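Side-chain contacts in separin (Saccharomyces cerevisiae, PDB 5U1T), which cleaves the Mcd1/Scc1 subunit of cohesin as a caspase-like cysteine protease at the onset of anaphase and is held inactive by securin before then: residues T50-L55 and I98-N103; Q138-L141 and L145-E148. All coordinates share one frame; numbering follows the deposited sequence.

Contact 1: residues T50-L55 and I98-N103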
ATOM      1  N   THR A  50     -17.419  -2.960 -60.820  1.00 64.95           N
ATOM      2  CA  THR A  50     -16.051  -2.941 -60.305  1.00 62.95           C
ATOM      3  C   THR A  50     -15.764  -1.671 -59.512  1.00 64.45           C
ATOM      4  O   THR A  50     -15.144  -1.699 -58.441  1.00 65.52           O
ATOM      5  CB  THR A  50     -15.034  -3.040 -61.449  1.00 62.35           C
ATOM      6  OG1 THR A  50     -15.192  -4.296 -62.109  1.00 73.58           O
ATOM      7  CG2 THR A  50     -13.624  -2.929 -60.926  1.00 77.01           C
ATOM      8  N   VAL A  51     -16.213  -0.551 -60.066  1.00 62.23           N
ATOM      9  CA  VAL A  51     -16.009   0.756 -59.464  1.00 59.55           C
ATOM     10  C   VAL A  51     -16.762   0.830 -58.136  1.00 61.49           C
ATOM     11  O   VAL A  51     -16.226   1.316 -57.131  1.00 61.66           O
ATOM     12  CB  VAL A  51     -16.465   1.897 -60.431  1.00 57.49           C
ATOM     13  CG1 VAL A  51     -16.552   3.229 -59.717  1.00 58.25           C
ATOM     14  CG2 VAL A  51     -15.516   2.001 -61.614  1.00 58.18           C
ATOM     15  N   ASP A  52     -17.999   0.331 -58.148  1.00 59.03           N
ATOM     16  CA  ASP A  52     -18.866   0.348 -56.978  1.00 58.92           C
ATOM     17  C   ASP A  52     -18.229  -0.416 -55.841  1.00 60.19           C
ATOM     18  O   ASP A  52     -18.287  -0.019 -54.674  1.00 59.80           O
ATOM     19  CB  ASP A  52     -20.217  -0.282 -57.291  1.00 59.30           C
ATOM     20  CG  ASP A  52     -20.946   0.415 -58.398  1.00 57.93           C
ATOM     21  OD1 ASP A  52     -20.768   1.635 -58.571  1.00 64.43           O
ATOM     22  OD2 ASP A  52     -21.712  -0.260 -59.102  1.00 59.85           O
ATOM     23  N   HIS A  53     -17.659  -1.553 -56.207  1.00 61.10           N
ATOM     24  CA  HIS A  53     -16.960  -2.389 -55.269  1.00 54.81           C
ATOM     25  C   HIS A  53     -15.846  -1.583 -54.611  1.00 63.22           C
ATOM     26  O   HIS A  53     -15.790  -1.480 -53.377  1.00 60.51           O
ATOM     27  CB  HIS A  53     -16.401  -3.615 -55.966  1.00 54.14           C
ATOM     28  CG  HIS A  53     -15.832  -4.609 -55.019  1.00 65.32           C
ATOM     29  ND1 HIS A  53     -16.605  -5.577 -54.411  1.00 65.06           N
ATOM     30  CD2 HIS A  53     -14.580  -4.750 -54.519  1.00 60.99           C
ATOM     31  CE1 HIS A  53     -15.843  -6.290 -53.600  1.00 64.24           C
ATOM     32  NE2 HIS A  53     -14.615  -5.804 -53.641  1.00 72.58           N
ATOM     33  N   SER A  54     -14.972  -1.000 -55.435  1.00 58.61           N
ATOM     34  CA  SER A  54     -13.921  -0.132 -54.932  1.00 52.31           C
ATOM     35  C   SER A  54     -14.503   0.998 -54.108  1.00 56.81           C
ATOM     36  O   SER A  54     -13.978   1.325 -53.062  1.00 58.85           O
ATOM     37  CB  SER A  54     -13.094   0.424 -56.070  1.00 49.89           C
ATOM     38  OG  SER A  54     -12.610  -0.632 -56.872  1.00 62.25           O
ATOM     39  N   LEU A  55     -15.601   1.580 -54.560  1.00 55.12           N
ATOM     40  CA  LEU A  55     -16.255   2.641 -53.802  1.00 53.29           C
ATOM     41  C   LEU A  55     -16.769   2.180 -52.432  1.00 53.94           C
ATOM     42  O   LEU A  55     -16.455   2.775 -51.404  1.00 55.80           O
ATOM     43  CB  LEU A  55     -17.408   3.229 -54.615  1.00 54.38           C
ATOM     44  CG  LEU A  55     -16.998   4.333 -55.592  1.00 58.50           C
ATOM     45  CD1 LEU A  55     -18.176   4.785 -56.478  1.00 53.10           C
ATOM     46  CD2 LEU A  55     -16.393   5.493 -54.782  1.00 48.10           C
ATOM     47  N   ILE A  98     -26.244   8.104 -57.595  1.00 53.23           N
ATOM     48  CA  ILE A  98     -26.540   9.192 -56.667  1.00 48.27           C
ATOM     49  C   ILE A  98     -27.024   8.625 -55.336  1.00 54.55           C
ATOM     50  O   ILE A  98     -26.505   8.949 -54.258  1.00 53.72           O
ATOM     51  CB  ILE A  98     -27.617  10.154 -57.252  1.00 48.84           C
ATOM     52  CG1 ILE A  98     -27.021  11.040 -58.359  1.00 52.29           C
ATOM     53  CG2 ILE A  98     -28.289  10.980 -56.163  1.00 49.68           C
ATOM     54  CD1 ILE A  98     -27.904  12.196 -58.769  1.00 50.22           C
ATOM     55  N   ILE A  99     -28.037   7.771 -55.432  1.00 56.71           N
ATOM     56  CA  ILE A  99     -28.575   7.048 -54.284  1.00 59.48           C
ATOM     57  C   ILE A  99     -27.480   6.260 -53.520  1.00 51.53           C
ATOM     58  O   ILE A  99     -27.415   6.325 -52.297  1.00 48.77           O
ATOM     59  CB  ILE A  99     -29.725   6.127 -54.762  1.00 49.73           C
ATOM     60  CG1 ILE A  99     -30.909   7.011 -55.138  1.00 58.31           C
ATOM     61  CG2 ILE A  99     -30.116   5.110 -53.700  1.00 48.13           C
ATOM     62  CD1 ILE A  99     -31.992   6.315 -55.958  1.00 61.81           C
ATOM     63  N   PHE A 100     -26.621   5.564 -54.264  1.00 46.41           N
ATOM     64  CA  PHE A 100     -25.488   4.825 -53.722  1.00 46.40           C
ATOM     65  C   PHE A 100     -24.550   5.745 -52.940  1.00 53.94           C
ATOM     66  O   PHE A 100     -24.199   5.454 -51.800  1.00 49.93           O
ATOM     67  CB  PHE A 100     -24.752   4.127 -54.864  1.00 44.82           C
ATOM     68  CG  PHE A 100     -23.547   3.327 -54.444  1.00 52.02           C
ATOM     69  CD1 PHE A 100     -23.566   2.541 -53.302  1.00 51.19           C
ATOM     70  CD2 PHE A 100     -22.394   3.323 -55.239  1.00 52.70           C
ATOM     71  CE1 PHE A 100     -22.434   1.781 -52.931  1.00 49.88           C
ATOM     72  CE2 PHE A 100     -21.271   2.566 -54.884  1.00 54.23           C
ATOM     73  CZ  PHE A 100     -21.290   1.795 -53.725  1.00 47.44           C
ATOM     74  N   LEU A 101     -24.182   6.871 -53.552  1.00 52.71           N
ATOM     75  CA  LEU A 101     -23.317   7.861 -52.927  1.00 51.03           C
ATOM     76  C   LEU A 101     -23.912   8.332 -51.594  1.00 55.99           C
ATOM     77  O   LEU A 101     -23.200   8.471 -50.571  1.00 56.30           O
ATOM     78  CB  LEU A 101     -23.093   9.055 -53.877  1.00 48.16           C
ATOM     79  CG  LEU A 101     -22.118  10.167 -53.441  1.00 54.68           C
ATOM     80  CD1 LEU A 101     -21.497  10.873 -54.643  1.00 46.83           C
ATOM     81  CD2 LEU A 101     -22.774  11.196 -52.500  1.00 49.02           C
ATOM     82  N   PHE A 102     -25.217   8.579 -51.616  1.00 50.85           N
ATOM     83  CA  PHE A 102     -25.901   9.101 -50.450  1.00 47.78           C
ATOM     84  C   PHE A 102     -26.006   8.056 -49.349  1.00 48.95           C
ATOM     85  O   PHE A 102     -25.778   8.360 -48.183  1.00 48.34           O
ATOM     86  CB  PHE A 102     -27.280   9.586 -50.812  1.00 44.59           C
ATOM     87  CG  PHE A 102     -28.005  10.236 -49.686  1.00 41.81           C
ATOM     88  CD1 PHE A 102     -27.873  11.590 -49.458  1.00 47.11           C
ATOM     89  CD2 PHE A 102     -28.843   9.502 -48.861  1.00 42.07           C
ATOM     90  CE1 PHE A 102     -28.556  12.200 -48.429  1.00 44.63           C
ATOM     91  CE2 PHE A 102     -29.533  10.106 -47.826  1.00 45.53           C
ATOM     92  CZ  PHE A 102     -29.389  11.458 -47.610  1.00 42.50           C
ATOM     93  N   ASN A 103     -26.345   6.831 -49.732  1.00 48.66           N
ATOM     94  CA  ASN A 103     -26.557   5.770 -48.766  1.00 51.61           C
ATOM     95  C   ASN A 103     -25.273   5.406 -48.021  1.00 52.55           C
ATOM     96  O   ASN A 103     -25.311   5.047 -46.860  1.00 47.13           O
ATOM     97  CB  ASN A 103     -27.146   4.544 -49.450  1.00 47.19           C
ATOM     98  CG  ASN A 103     -28.619   4.690 -49.708  1.00 48.94           C
ATOM     99  OD1 ASN A 103     -29.286   5.552 -49.132  1.00 50.83           O
ATOM    100  ND2 ASN A 103     -29.140   3.855 -50.579  1.00 48.58           N
TER
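Phe-100 reaches across from helix 91-103 and sets the far end of its ring against Asp-52 and Leu-55 of helix 48-64, a helix-to-helix contact in the all-helical N-terminal part of separase. Nearly all of the meeting falls on one corner of the ring. Its CZ lies 3.6 Å from the main-chain O of Asp-52, which sits at the ring edge, near the ring plane. The neighbouring CE2 takes the side chains: Asp-52 OD1 comes to 3.8 Å from Phe-100 CE2, and Leu-55 CB to 3.9 Å from the same carbon. Leu-55 approaches obliquely and adds CD1 slightly farther off. The carboxylate of Asp-52 stands steeply to the ring, the two planes 78° apart, and no hydrogen bond joins the helices here. Phe-100 spans the gap because its CG is anti to the backbone N (chi1 180°), which throws the ring straight out from its own helix. With the ring cut back to an alanine here, Leu-55 and the Asp-52 carbonyl would probably lose their partner and a gap would be likely to open between two helices whose CA atoms at Asp-52 and Phe-100 are 8.6 Å apart. Helix 69-87 adds His-78, whose ring meets that of Phe-100 at about 70° and which also touches Leu-55. Glu-97 brings a second negative charge near Asp-52 OD1, which probably raises the proton affinity of one of the two carboxylates. Within helix 48-64, Ser-54 N and Ser-54 OG both bond to Thr-50 O, one turn earlier, from opposite faces of its carbonyl plane.

Contact 2: residues Q138-L141 and L145-E148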
ATOM      1  N   GLN A 138     -31.178  17.435 -62.525  1.00 59.53           N
ATOM      2  CA  GLN A 138     -30.708  17.282 -63.900  1.00 56.94           C
ATOM      3  C   GLN A 138     -31.228  15.979 -64.481  1.00 61.21           C
ATOM      4  O   GLN A 138     -31.762  15.961 -65.594  1.00 70.37           O
ATOM      5  CB  GLN A 138     -29.172  17.328 -63.960  1.00 58.96           C
ATOM      6  CG  GLN A 138     -28.536  17.121 -65.343  1.00 55.76           C
ATOM      7  CD  GLN A 138     -28.882  18.222 -66.346  1.00 65.70           C
ATOM      8  OE1 GLN A 138     -29.314  19.316 -65.975  1.00 59.01           O
ATOM      9  NE2 GLN A 138     -28.699  17.922 -67.633  1.00 66.11           N
ATOM     10  N   ILE A 139     -31.092  14.897 -63.721  1.00 59.50           N
ATOM     11  CA  ILE A 139     -31.537  13.579 -64.155  1.00 60.47           C
ATOM     12  C   ILE A 139     -33.052  13.563 -64.373  1.00 62.08           C
ATOM     13  O   ILE A 139     -33.512  13.108 -65.425  1.00 65.86           O
ATOM     14  CB  ILE A 139     -31.117  12.484 -63.140  1.00 61.44           C
ATOM     15  CG1 ILE A 139     -29.591  12.411 -63.063  1.00 61.03           C
ATOM     16  CG2 ILE A 139     -31.667  11.132 -63.539  1.00 55.64           C
ATOM     17  CD1 ILE A 139     -29.063  11.423 -62.065  1.00 57.66           C
ATOM     18  N   ILE A 140     -33.819  14.080 -63.409  1.00 59.74           N
ATOM     19  CA  ILE A 140     -35.285  14.130 -63.525  1.00 60.51           C
ATOM     20  C   ILE A 140     -35.675  14.891 -64.786  1.00 67.44           C
ATOM     21  O   ILE A 140     -36.637  14.549 -65.501  1.00 67.61           O
ATOM     22  CB  ILE A 140     -35.939  14.798 -62.296  1.00 63.28           C
ATOM     23  CG1 ILE A 140     -35.616  14.013 -61.025  1.00 60.06           C
ATOM     24  CG2 ILE A 140     -37.446  14.894 -62.469  1.00 59.44           C
ATOM     25  CD1 ILE A 140     -36.103  14.665 -59.758  1.00 58.78           C
ATOM     26  N   LEU A 141     -34.904  15.925 -65.077  1.00 64.91           N
ATOM     27  CA  LEU A 141     -35.115  16.679 -66.291  1.00 63.93           C
ATOM     28  C   LEU A 141     -34.820  15.848 -67.537  1.00 66.00           C
ATOM     29  O   LEU A 141     -35.669  15.730 -68.406  1.00 71.96           O
ATOM     30  CB  LEU A 141     -34.252  17.927 -66.276  1.00 69.82           C
ATOM     31  CG  LEU A 141     -34.609  18.869 -67.407  1.00 70.04           C
ATOM     32  CD1 LEU A 141     -36.071  19.251 -67.291  1.00 67.32           C
ATOM     33  CD2 LEU A 141     -33.709  20.077 -67.317  1.00 79.42           C
ATOM     34  N   LEU A 145     -39.061  13.200 -66.459  1.00 61.83           N
ATOM     35  CA  LEU A 145     -39.957  12.683 -65.430  1.00 63.29           C
ATOM     36  C   LEU A 145     -40.495  13.803 -64.561  1.00 60.70           C
ATOM     37  O   LEU A 145     -40.891  13.577 -63.420  1.00 60.91           O
ATOM     38  CB  LEU A 145     -39.244  11.647 -64.568  1.00 58.54           C
ATOM     39  CG  LEU A 145     -38.760  10.416 -65.320  1.00 61.47           C
ATOM     40  CD1 LEU A 145     -37.942   9.530 -64.383  1.00 59.38           C
ATOM     41  CD2 LEU A 145     -39.942   9.662 -65.940  1.00 56.40           C
ATOM     42  N   VAL A 146     -40.522  15.012 -65.112  1.00 54.15           N
ATOM     43  CA  VAL A 146     -40.880  16.170 -64.317  1.00 57.75           C
ATOM     44  C   VAL A 146     -42.326  16.050 -63.842  1.00 64.68           C
ATOM     45  O   VAL A 146     -42.627  16.309 -62.680  1.00 64.72           O
ATOM     46  CB  VAL A 146     -40.649  17.481 -65.103  1.00 60.77           C
ATOM     47  CG1 VAL A 146     -41.099  18.684 -64.300  1.00 57.57           C
ATOM     48  CG2 VAL A 146     -39.171  17.624 -65.471  1.00 56.25           C
ATOM     49  N   ASP A 147     -43.209  15.610 -64.730  1.00 70.51           N
ATOM     50  CA  ASP A 147     -44.620  15.430 -64.387  1.00 72.72           C
ATOM     51  C   ASP A 147     -44.854  14.526 -63.156  1.00 66.08           C
ATOM     52  O   ASP A 147     -45.625  14.875 -62.263  1.00 67.09           O
ATOM     53  CB  ASP A 147     -45.389  14.868 -65.597  1.00 84.65           C
ATOM     54  CG  ASP A 147     -45.973  15.965 -66.494  1.00 84.79           C
ATOM     55  OD1 ASP A 147     -45.876  17.159 -66.107  1.00 81.44           O
ATOM     56  OD2 ASP A 147     -46.537  15.631 -67.576  1.00 84.44           O
ATOM     57  N   GLU A 148     -44.194  13.372 -63.111  1.00 69.00           N
ATOM     58  CA  GLU A 148     -44.370  12.432 -62.005  1.00 67.40           C
ATOM     59  C   GLU A 148     -43.679  12.904 -60.738  1.00 67.77           C
ATOM     60  O   GLU A 148     -44.071  12.524 -59.633  1.00 70.92           O
ATOM     61  CB  GLU A 148     -43.854  11.036 -62.379  1.00 66.21           C
ATOM     62  CG  GLU A 148     -42.814  10.998 -63.495  1.00 71.77           C
ATOM     63  CD  GLU A 148     -43.428  11.155 -64.880  1.00 71.15           C
ATOM     64  OE1 GLU A 148     -43.664  10.135 -65.559  1.00 73.09           O
ATOM     65  OE2 GLU A 148     -43.682  12.309 -65.284  1.00 73.60           O
TER
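Leu-141 and Val-146 lie side by side and point the same way, with Leu-141 CD1 resting 3.9 Å from Val-146 CG2. The bond from CA to CB of Leu-141 heads away from 145-148; with CG anti to the backbone N (chi1 -170°) and the next torsion near +58°, the chain turns CD1 back to Val-146. The CG2 methyl of Val-146 has a second neighbour in the main-chain O of Ile-140, at 4.0 Å. Ile-140 works with its short branch: CG2 lies over the far peptide group, 3.8 Å from Leu-145 O and hardly farther from the carbonyl carbon, while its approaches to Leu-145 CB and Val-146 CG2 are looser. The Ile-140 side chain also touches Tyr-149 and Ile-153 of helix 146-158 and Leu-113 and Leu-117 of helix 113-117. Helix 129-142 ends in a short turn from which helix 146-158 sets off in a new direction, two consecutive helices of the N-terminal helical array. Helix 172-185 packs against them, Ser-181 and Val-185 touching Leu-141 and Phe-182 touching Val-146. The backbone of another protein chain in the assembly also packs on Leu-141 and Gln-138 and is hydrogen-bonded to Gln-138 OE1. At the turn itself, Leu-145 N donates to Ile-140 O over 2.9 Å, with an N-H...O angle of 162° and the donor nearly on the line of the C=O bond. On helix 146-158, Asp-147, its CB pointing away from 138-141, has OD1 hydrogen-bonded to Thr-187 OG1.

In the fold
Contact 1 closes before contact 2 opens along the chain, and their centres lie about 22 Å apart in the same N-terminal array of helices. The joint between them is direct: Ile-98 of helix 91-103 meets Ile-139 of helix 129-142, with CD1 of Ile-98 3.6 Å from CD1 of Ile-139. Helix 113-117 touches both isoleucines through Leu-113. Contact 1 joins helices 48-64 and 91-103, with helix 69-87 between them in sequence, whereas contact 2 joins consecutive helices across a turn. Both lie away from the probable catalytic cysteine, Cys-1497, in the C-terminal protease part; the other protein chain reaches contact 2 but not contact 1.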